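Local coordinates for conserved hypothetical secreted protein (Helicobacter pylori, PDB 4RNZ) that helps determine cell shape and is probably a zinc-dependent M23B-family metalloendopeptidase that cleaves peptidoglycan, at residues Q167-F171 and S339-E344; T193-Y197 and D223-K227. All blocks are in the same frame, centred on the assembly; numbering follows the deposited sequence.

Interaction 1: Q167-F171 and S339-E344; sequences QYYLF and SKQKLE
Helix 326-348 packs across one side of the antiparallel sheet that contains strand 166-172, and here Tyr169, Phe171 and Gln167 of the strand meet Lys340, Leu343, Ser339 and Glu344 of the helix. The short axes come within 11.4 Å at 127°, so side chains bridge the gap. Lys340 lays its aliphatic chain over one face of the Tyr169 ring: CD of Lys340 lies 3.7 Å from the centroid of the Tyr169 ring, 14° off the normal, a CH-pi contact displaced toward the rim. A bend at chi3 (-77°) leaves NZ of Lys340 5.5 Å from the same Tyr169 centroid, at most a weak cation-pi attraction. Leu343 CD2 reaches Tyr169 CE1 obliquely at 3.9 Å. The Phe171 ring instead turns its edge to the helix, with CZ of Phe171 4.1 Å from Lys340 CG and CE2 of Phe171 4.1 Å from Ser339 CB. Met160 and Met158 of strand 153-163 extend this surface beside Tyr169 and Phe171. At the other end the carboxylate of Glu344 approaches the Gln167 side-chain amide and the Tyr169 hydroxyl. Around the Tyr169 and Phe171 rings the contact is apolar, and there the lysine contributes methylenes more than charge.

Interaction 2: T193-Y197 and D223-K227; sequences TPVKY and DYAAK. With ZN (zinc ion), chain B.
Tyr197 and Tyr224 lay their rings together at a slant, with planes 36° apart and centroids separated by 5.1 Å, a geometry that is neither a stack nor an edge-to-face pair. The approach is lopsided: CD1 of Tyr197 comes within 3.4 Å of CD1 of Tyr224, so neighbouring flanks of the two rings meet while their centres stay apart. In Tyr197 a chi1 of 62° tucks CG in over its own backbone, flanked by N and C, which folds the ring back along Tyr224. Val195 runs antiparallel alongside Tyr224, and its CG1 methyl rests 3.7 Å from CB of Tyr224; its other methyl, CG2, is directed to CB of Ala226. The Pro194 ring lies across the same tyrosine, its CD 3.9 Å from Tyr224 CE2.

The segment 223-227 starts on strand 222-225, whereas 193-197 is the irregular connection that precedes strand 199-202, the antiparallel neighbour of 222-225. Asp223, one residue before Tyr224 on the same strand, takes no part in this packing and binds the zinc ion through OD1 at 2.0 Å. With His219 it forms the HxxxD motif of M23 peptidases, and His301 belongs to their HxH motif; Glu34, from the N-terminal part of the chain, completes the metal site, consistent with a latent, blocked form.

At the far end of Tyr224, a water in the plane of the ring joins the two segments, 2.6 Å from the hydroxyl OH of Tyr224 and 2.9 Å from OG1 of Thr193. Thr193 CG2 lies obliquely against the Tyr224 ring and also at the edge of the Tyr197 ring, in its plane. Phe302 of strand 299-306 and Ile200 of strand 199-202 add further apolar contacts around Tyr224, while Val289 touches both Val195 and Ala226.

Interactions 1 and 2 occupy separate parts of the chain: their centres are 41 Å apart and their nearest atoms about 24 Å. In sequence order, 167-171 comes first, then both segments of interaction 2, and finally 339-344, so the whole of interaction 2 falls between the two halves of interaction 1. They belong to different antiparallel sheets, one containing strand 166-172 and the other strand 222-225. The chain therefore leaves the first sheet, forms the zinc-bearing M23 region, and returns through helix 326-348 to pack on the first sheet again. Interaction 1 is where this returning helix meets the first sheet, far from the zinc, whereas interaction 2 includes the strand that carries a zinc ligand.

Interaction 1: Q167-F171 and S339-E344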
ATOM      1  N   GLN A 167       7.978  14.301  22.985  1.00 48.09           N
ATOM      2  CA  GLN A 167       8.146  13.808  21.616  1.00 46.10           C
ATOM      3  C   GLN A 167       7.484  12.438  21.442  1.00 44.64           C
ATOM      4  O   GLN A 167       7.646  11.549  22.284  1.00 39.09           O
ATOM      5  CB  GLN A 167       9.631  13.810  21.254  1.00 46.04           C
ATOM      6  CG  GLN A 167      10.251  15.175  21.553  1.00 48.42           C
ATOM      7  CD  GLN A 167      11.517  15.478  20.778  1.00 51.57           C
ATOM      8  OE1 GLN A 167      12.384  14.620  20.615  1.00 52.96           O
ATOM      9  NE2 GLN A 167      11.639  16.722  20.308  1.00 54.86           N
ATOM     10  N   TYR A 168       6.712  12.307  20.355  1.00 41.75           N
ATOM     11  CA  TYR A 168       5.852  11.156  20.100  1.00 40.95           C
ATOM     12  C   TYR A 168       6.321  10.526  18.801  1.00 38.86           C
ATOM     13  O   TYR A 168       6.135  11.075  17.703  1.00 35.32           O
ATOM     14  CB  TYR A 168       4.383  11.574  20.033  1.00 44.83           C
ATOM     15  CG  TYR A 168       3.943  12.196  21.344  1.00 50.34           C
ATOM     16  CD1 TYR A 168       3.586  11.396  22.432  1.00 52.21           C
ATOM     17  CD2 TYR A 168       3.946  13.581  21.515  1.00 55.97           C
ATOM     18  CE1 TYR A 168       3.219  11.957  23.646  1.00 55.14           C
ATOM     19  CE2 TYR A 168       3.574  14.153  22.724  1.00 56.63           C
ATOM     20  CZ  TYR A 168       3.216  13.340  23.781  1.00 57.76           C
ATOM     21  OH  TYR A 168       2.856  13.910  24.974  1.00 61.22           O
ATOM     22  N   TYR A 169       6.965   9.383  18.962  1.00 37.39           N
ATOM     23  CA  TYR A 169       7.650   8.700  17.880  1.00 38.83           C
ATOM     24  C   TYR A 169       6.839   7.562  17.319  1.00 39.12           C
ATOM     25  O   TYR A 169       6.120   6.863  18.049  1.00 37.19           O
ATOM     26  CB  TYR A 169       8.936   8.114  18.398  1.00 38.99           C
ATOM     27  CG  TYR A 169      10.003   9.116  18.719  1.00 41.14           C
ATOM     28  CD1 TYR A 169      10.905   9.513  17.752  1.00 43.01           C
ATOM     29  CD2 TYR A 169      10.143   9.638  19.994  1.00 46.11           C
ATOM     30  CE1 TYR A 169      11.924  10.394  18.037  1.00 46.55           C
ATOM     31  CE2 TYR A 169      11.162  10.532  20.284  1.00 48.57           C
ATOM     32  CZ  TYR A 169      12.045  10.906  19.297  1.00 47.80           C
ATOM     33  OH  TYR A 169      13.064  11.800  19.545  1.00 54.56           O
ATOM     34  N   LEU A 170       7.006   7.323  16.026  1.00 35.21           N
ATOM     35  CA  LEU A 170       6.632   6.046  15.499  1.00 34.45           C
ATOM     36  C   LEU A 170       7.617   5.586  14.437  1.00 34.84           C
ATOM     37  O   LEU A 170       8.314   6.398  13.824  1.00 29.00           O
ATOM     38  CB  LEU A 170       5.205   6.050  14.989  1.00 36.72           C
ATOM     39  CG  LEU A 170       4.823   7.018  13.892  1.00 36.97           C
ATOM     40  CD1 LEU A 170       5.108   6.450  12.504  1.00 37.43           C
ATOM     41  CD2 LEU A 170       3.333   7.296  14.037  1.00 40.12           C
ATOM     42  N   PHE A 171       7.672   4.276  14.269  1.00 33.84           N
ATOM     43  CA  PHE A 171       8.677   3.633  13.447  1.00 34.65           C
ATOM     44  C   PHE A 171       7.999   2.535  12.658  1.00 37.26           C
ATOM     45  O   PHE A 171       7.119   1.854  13.185  1.00 34.99           O
ATOM     46  CB  PHE A 171       9.729   2.964  14.319  1.00 35.20           C
ATOM     47  CG  PHE A 171      10.438   3.888  15.254  1.00 35.07           C
ATOM     48  CD1 PHE A 171       9.930   4.142  16.519  1.00 37.71           C
ATOM     49  CD2 PHE A 171      11.638   4.478  14.886  1.00 35.08           C
ATOM     50  CE1 PHE A 171      10.591   4.996  17.396  1.00 36.16           C
ATOM     51  CE2 PHE A 171      12.309   5.315  15.763  1.00 35.68           C
ATOM     52  CZ  PHE A 171      11.782   5.580  17.012  1.00 32.99           C
ATOM     53  N   SER A 339      18.197   5.909  15.992  1.00 36.07           N
ATOM     54  CA  SER A 339      17.403   6.871  15.239  1.00 36.02           C
ATOM     55  C   SER A 339      17.030   8.116  16.044  1.00 35.39           C
ATOM     56  O   SER A 339      17.155   9.232  15.548  1.00 33.08           O
ATOM     57  CB  SER A 339      16.124   6.212  14.713  1.00 37.26           C
ATOM     58  OG  SER A 339      16.438   5.360  13.644  1.00 36.07           O
ATOM     59  N   LYS A 340      16.563   7.914  17.275  1.00 35.32           N
ATOM     60  CA  LYS A 340      16.215   9.023  18.171  1.00 40.31           C
ATOM     61  C   LYS A 340      17.408   9.935  18.460  1.00 38.67           C
ATOM     62  O   LYS A 340      17.274  11.152  18.483  1.00 37.82           O
ATOM     63  CB  LYS A 340      15.654   8.492  19.492  1.00 41.86           C
ATOM     64  CG  LYS A 340      14.325   7.788  19.330  1.00 48.32           C
ATOM     65  CD  LYS A 340      13.497   7.742  20.615  1.00 55.02           C
ATOM     66  CE  LYS A 340      13.998   6.689  21.596  1.00 61.86           C
ATOM     67  NZ  LYS A 340      12.971   6.329  22.627  1.00 69.40           N
ATOM     68  N   GLN A 341      18.559   9.328  18.707  1.00 41.40           N
ATOM     69  CA  GLN A 341      19.794  10.076  18.965  1.00 42.93           C
ATOM     70  C   GLN A 341      20.172  10.888  17.739  1.00 40.81           C
ATOM     71  O   GLN A 341      20.501  12.060  17.834  1.00 37.51           O
ATOM     72  CB  GLN A 341      20.939   9.128  19.315  1.00 44.23           C
ATOM     73  CG  GLN A 341      21.018   8.811  20.798  1.00 52.73           C
ATOM     74  CD  GLN A 341      21.677   7.473  21.102  1.00 56.23           C
ATOM     75  OE1 GLN A 341      22.347   6.871  20.257  1.00 63.64           O
ATOM     76  NE2 GLN A 341      21.475   6.996  22.318  1.00 58.25           N
ATOM     77  N   LYS A 342      20.102  10.252  16.583  1.00 37.77           N
ATOM     78  CA  LYS A 342      20.434  10.942  15.349  1.00 35.95           C
ATOM     79  C   LYS A 342      19.457  12.070  15.066  1.00 34.41           C
ATOM     80  O   LYS A 342      19.880  13.158  14.691  1.00 35.19           O
ATOM     81  CB  LYS A 342      20.540   9.950  14.183  1.00 38.50           C
ATOM     82  CG  LYS A 342      20.433  10.554  12.803  1.00 41.08           C
ATOM     83  CD  LYS A 342      21.496  11.590  12.519  1.00 43.40           C
ATOM     84  CE  LYS A 342      22.847  10.976  12.369  1.00 41.60           C
ATOM     85  NZ  LYS A 342      23.704  11.978  11.687  1.00 41.97           N
ATOM     86  N   LEU A 343      18.159  11.854  15.258  1.00 32.81           N
ATOM     87  CA  LEU A 343      17.204  12.939  15.040  1.00 32.11           C
ATOM     88  C   LEU A 343      17.526  14.173  15.913  1.00 34.38           C
ATOM     89  O   LEU A 343      17.480  15.314  15.439  1.00 32.66           O
ATOM     90  CB  LEU A 343      15.764  12.474  15.262  1.00 33.14           C
ATOM     91  CG  LEU A 343      14.705  13.574  15.138  1.00 34.07           C
ATOM     92  CD1 LEU A 343      14.716  14.214  13.746  1.00 34.97           C
ATOM     93  CD2 LEU A 343      13.325  13.041  15.478  1.00 35.29           C
ATOM     94  N   GLU A 344      17.840  13.955  17.182  1.00 36.53           N
ATOM     95  CA  GLU A 344      18.200  15.072  18.070  1.00 39.16           C
ATOM     96  C   GLU A 344      19.373  15.865  17.547  1.00 40.01           C
ATOM     97  O   GLU A 344      19.332  17.105  17.525  1.00 39.55           O
ATOM     98  CB  GLU A 344      18.513  14.571  19.492  1.00 43.41           C
ATOM     99  CG  GLU A 344      17.271  14.134  20.256  1.00 47.27           C
ATOM    100  CD  GLU A 344      16.121  15.138  20.146  1.00 53.20           C
ATOM    101  OE1 GLU A 344      16.344  16.360  20.394  1.00 57.29           O
ATOM    102  OE2 GLU A 344      14.991  14.704  19.811  1.00 54.37           O
TER

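Interaction 2: T193-Y197 and D223-K227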
ATOM      1  N   THR A 193     -12.046 -11.652  10.628  1.00 30.65           N
ATOM      2  CA  THR A 193     -12.173 -12.590   9.549  1.00 28.97           C
ATOM      3  C   THR A 193     -13.562 -12.434   8.926  1.00 28.54           C
ATOM      4  O   THR A 193     -14.540 -12.479   9.639  1.00 27.41           O
ATOM      5  CB  THR A 193     -12.007 -14.001  10.097  1.00 29.67           C
ATOM      6  OG1 THR A 193     -10.702 -14.123  10.660  1.00 30.21           O
ATOM      7  CG2 THR A 193     -12.181 -15.006   9.021  1.00 29.24           C
ATOM      8  N   PRO A 194     -13.636 -12.227   7.590  1.00 27.08           N
ATOM      9  CA  PRO A 194     -14.871 -11.783   6.938  1.00 29.71           C
ATOM     10  C   PRO A 194     -15.812 -12.881   6.470  1.00 29.46           C
ATOM     11  O   PRO A 194     -16.837 -12.567   5.884  1.00 28.47           O
ATOM     12  CB  PRO A 194     -14.357 -11.016   5.707  1.00 29.92           C
ATOM     13  CG  PRO A 194     -13.077 -11.676   5.365  1.00 29.73           C
ATOM     14  CD  PRO A 194     -12.481 -12.150   6.677  1.00 27.38           C
ATOM     15  N   VAL A 195     -15.465 -14.145   6.707  1.00 30.14           N
ATOM     16  CA  VAL A 195     -16.262 -15.271   6.198  1.00 30.99           C
ATOM     17  C   VAL A 195     -16.020 -16.499   7.070  1.00 30.82           C
ATOM     18  O   VAL A 195     -14.992 -16.582   7.771  1.00 29.16           O
ATOM     19  CB  VAL A 195     -15.893 -15.587   4.729  1.00 32.97           C
ATOM     20  CG1 VAL A 195     -14.509 -16.222   4.624  1.00 31.62           C
ATOM     21  CG2 VAL A 195     -16.929 -16.475   4.068  1.00 33.24           C
ATOM     22  N   LYS A 196     -16.976 -17.425   7.084  1.00 30.07           N
ATOM     23  CA  LYS A 196     -16.741 -18.704   7.742  1.00 31.29           C
ATOM     24  C   LYS A 196     -16.071 -19.609   6.733  1.00 32.40           C
ATOM     25  O   LYS A 196     -16.687 -20.045   5.791  1.00 36.30           O
ATOM     26  CB  LYS A 196     -18.046 -19.357   8.219  1.00 30.95           C
ATOM     27  CG  LYS A 196     -17.773 -20.533   9.149  1.00 31.05           C
ATOM     28  CD  LYS A 196     -17.592 -20.030  10.570  1.00 32.91           C
ATOM     29  CE  LYS A 196     -17.199 -21.127  11.573  1.00 35.30           C
ATOM     30  NZ  LYS A 196     -17.193 -20.502  12.935  1.00 37.24           N
ATOM     31  N   TYR A 197     -14.792 -19.858   6.906  1.00 35.73           N
ATOM     32  CA  TYR A 197     -14.045 -20.637   5.931  1.00 35.02           C
ATOM     33  C   TYR A 197     -13.848 -22.044   6.441  1.00 36.47           C
ATOM     34  O   TYR A 197     -13.824 -22.244   7.652  1.00 37.51           O
ATOM     35  CB  TYR A 197     -12.699 -19.993   5.653  1.00 34.75           C
ATOM     36  CG  TYR A 197     -11.764 -19.898   6.820  1.00 33.88           C
ATOM     37  CD1 TYR A 197     -11.767 -18.782   7.655  1.00 37.52           C
ATOM     38  CD2 TYR A 197     -10.840 -20.906   7.067  1.00 37.15           C
ATOM     39  CE1 TYR A 197     -10.884 -18.689   8.731  1.00 37.08           C
ATOM     40  CE2 TYR A 197      -9.942 -20.828   8.125  1.00 36.41           C
ATOM     41  CZ  TYR A 197      -9.965 -19.715   8.945  1.00 37.00           C
ATOM     42  OH  TYR A 197      -9.094 -19.649   9.988  1.00 35.73           O
ATOM     43  N   ASP A 223      -6.974 -16.527   0.289  1.00 30.84           N
ATOM     44  CA  ASP A 223      -8.088 -17.266  -0.300  1.00 31.19           C
ATOM     45  C   ASP A 223      -8.701 -18.133   0.782  1.00 31.56           C
ATOM     46  O   ASP A 223      -8.034 -18.991   1.369  1.00 32.32           O
ATOM     47  CB  ASP A 223      -7.626 -18.120  -1.484  1.00 32.93           C
ATOM     48  CG  ASP A 223      -7.286 -17.286  -2.697  1.00 34.29           C
ATOM     49  OD1 ASP A 223      -7.623 -16.090  -2.721  1.00 31.17           O
ATOM     50  OD2 ASP A 223      -6.681 -17.817  -3.638  1.00 34.17           O
ATOM     51  N   TYR A 224      -9.971 -17.867   1.063  1.00 32.02           N
ATOM     52  CA  TYR A 224     -10.705 -18.585   2.099  1.00 33.69           C
ATOM     53  C   TYR A 224     -11.637 -19.521   1.378  1.00 33.36           C
ATOM     54  O   TYR A 224     -12.540 -19.055   0.683  1.00 33.79           O
ATOM     55  CB  TYR A 224     -11.560 -17.640   2.925  1.00 30.06           C
ATOM     56  CG  TYR A 224     -10.847 -16.713   3.897  1.00 30.00           C
ATOM     57  CD1 TYR A 224     -10.267 -17.189   5.074  1.00 27.66           C
ATOM     58  CD2 TYR A 224     -10.817 -15.332   3.667  1.00 29.34           C
ATOM     59  CE1 TYR A 224      -9.654 -16.328   5.967  1.00 27.40           C
ATOM     60  CE2 TYR A 224     -10.219 -14.474   4.553  1.00 29.92           C
ATOM     61  CZ  TYR A 224      -9.643 -14.970   5.706  1.00 30.08           C
ATOM     62  OH  TYR A 224      -9.047 -14.086   6.576  1.00 32.92           O
ATOM     63  N   ALA A 225     -11.401 -20.821   1.492  1.00 35.23           N
ATOM     64  CA  ALA A 225     -12.334 -21.801   0.920  1.00 36.63           C
ATOM     65  C   ALA A 225     -13.622 -21.753   1.738  1.00 34.27           C
ATOM     66  O   ALA A 225     -13.593 -21.817   2.958  1.00 36.16           O
ATOM     67  CB  ALA A 225     -11.732 -23.201   0.929  1.00 37.62           C
ATOM     68  N   ALA A 226     -14.740 -21.566   1.062  1.00 33.64           N
ATOM     69  CA  ALA A 226     -16.028 -21.536   1.716  1.00 32.89           C
ATOM     70  C   ALA A 226     -17.096 -22.033   0.781  1.00 34.29           C
ATOM     71  O   ALA A 226     -16.923 -22.034  -0.423  1.00 34.14           O
ATOM     72  CB  ALA A 226     -16.361 -20.133   2.144  1.00 33.93           C
ATOM     73  N   LYS A 227     -18.228 -22.390   1.354  1.00 36.46           N
ATOM     74  CA  LYS A 227     -19.390 -22.817   0.587  1.00 37.59           C
ATOM     75  C   LYS A 227     -19.964 -21.704  -0.237  1.00 35.08           C
ATOM     76  O   LYS A 227     -20.061 -20.547   0.205  1.00 33.22           O
ATOM     77  CB  LYS A 227     -20.474 -23.347   1.528  1.00 43.37           C
ATOM     78  CG  LYS A 227     -21.764 -23.719   0.815  1.00 48.77           C
ATOM     79  CD  LYS A 227     -22.606 -24.678   1.630  1.00 56.49           C
ATOM     80  CE  LYS A 227     -23.743 -25.238   0.796  1.00 60.74           C
ATOM     81  NZ  LYS A 227     -24.212 -26.516   1.392  1.00 66.42           N
TER
HETATM   82 ZN    ZN B 501      -6.567 -15.010  -3.991  1.00 32.61          ZN
HETATM   83  O   HOH W   1      -8.597 -15.094   8.985  1.00 34.55           O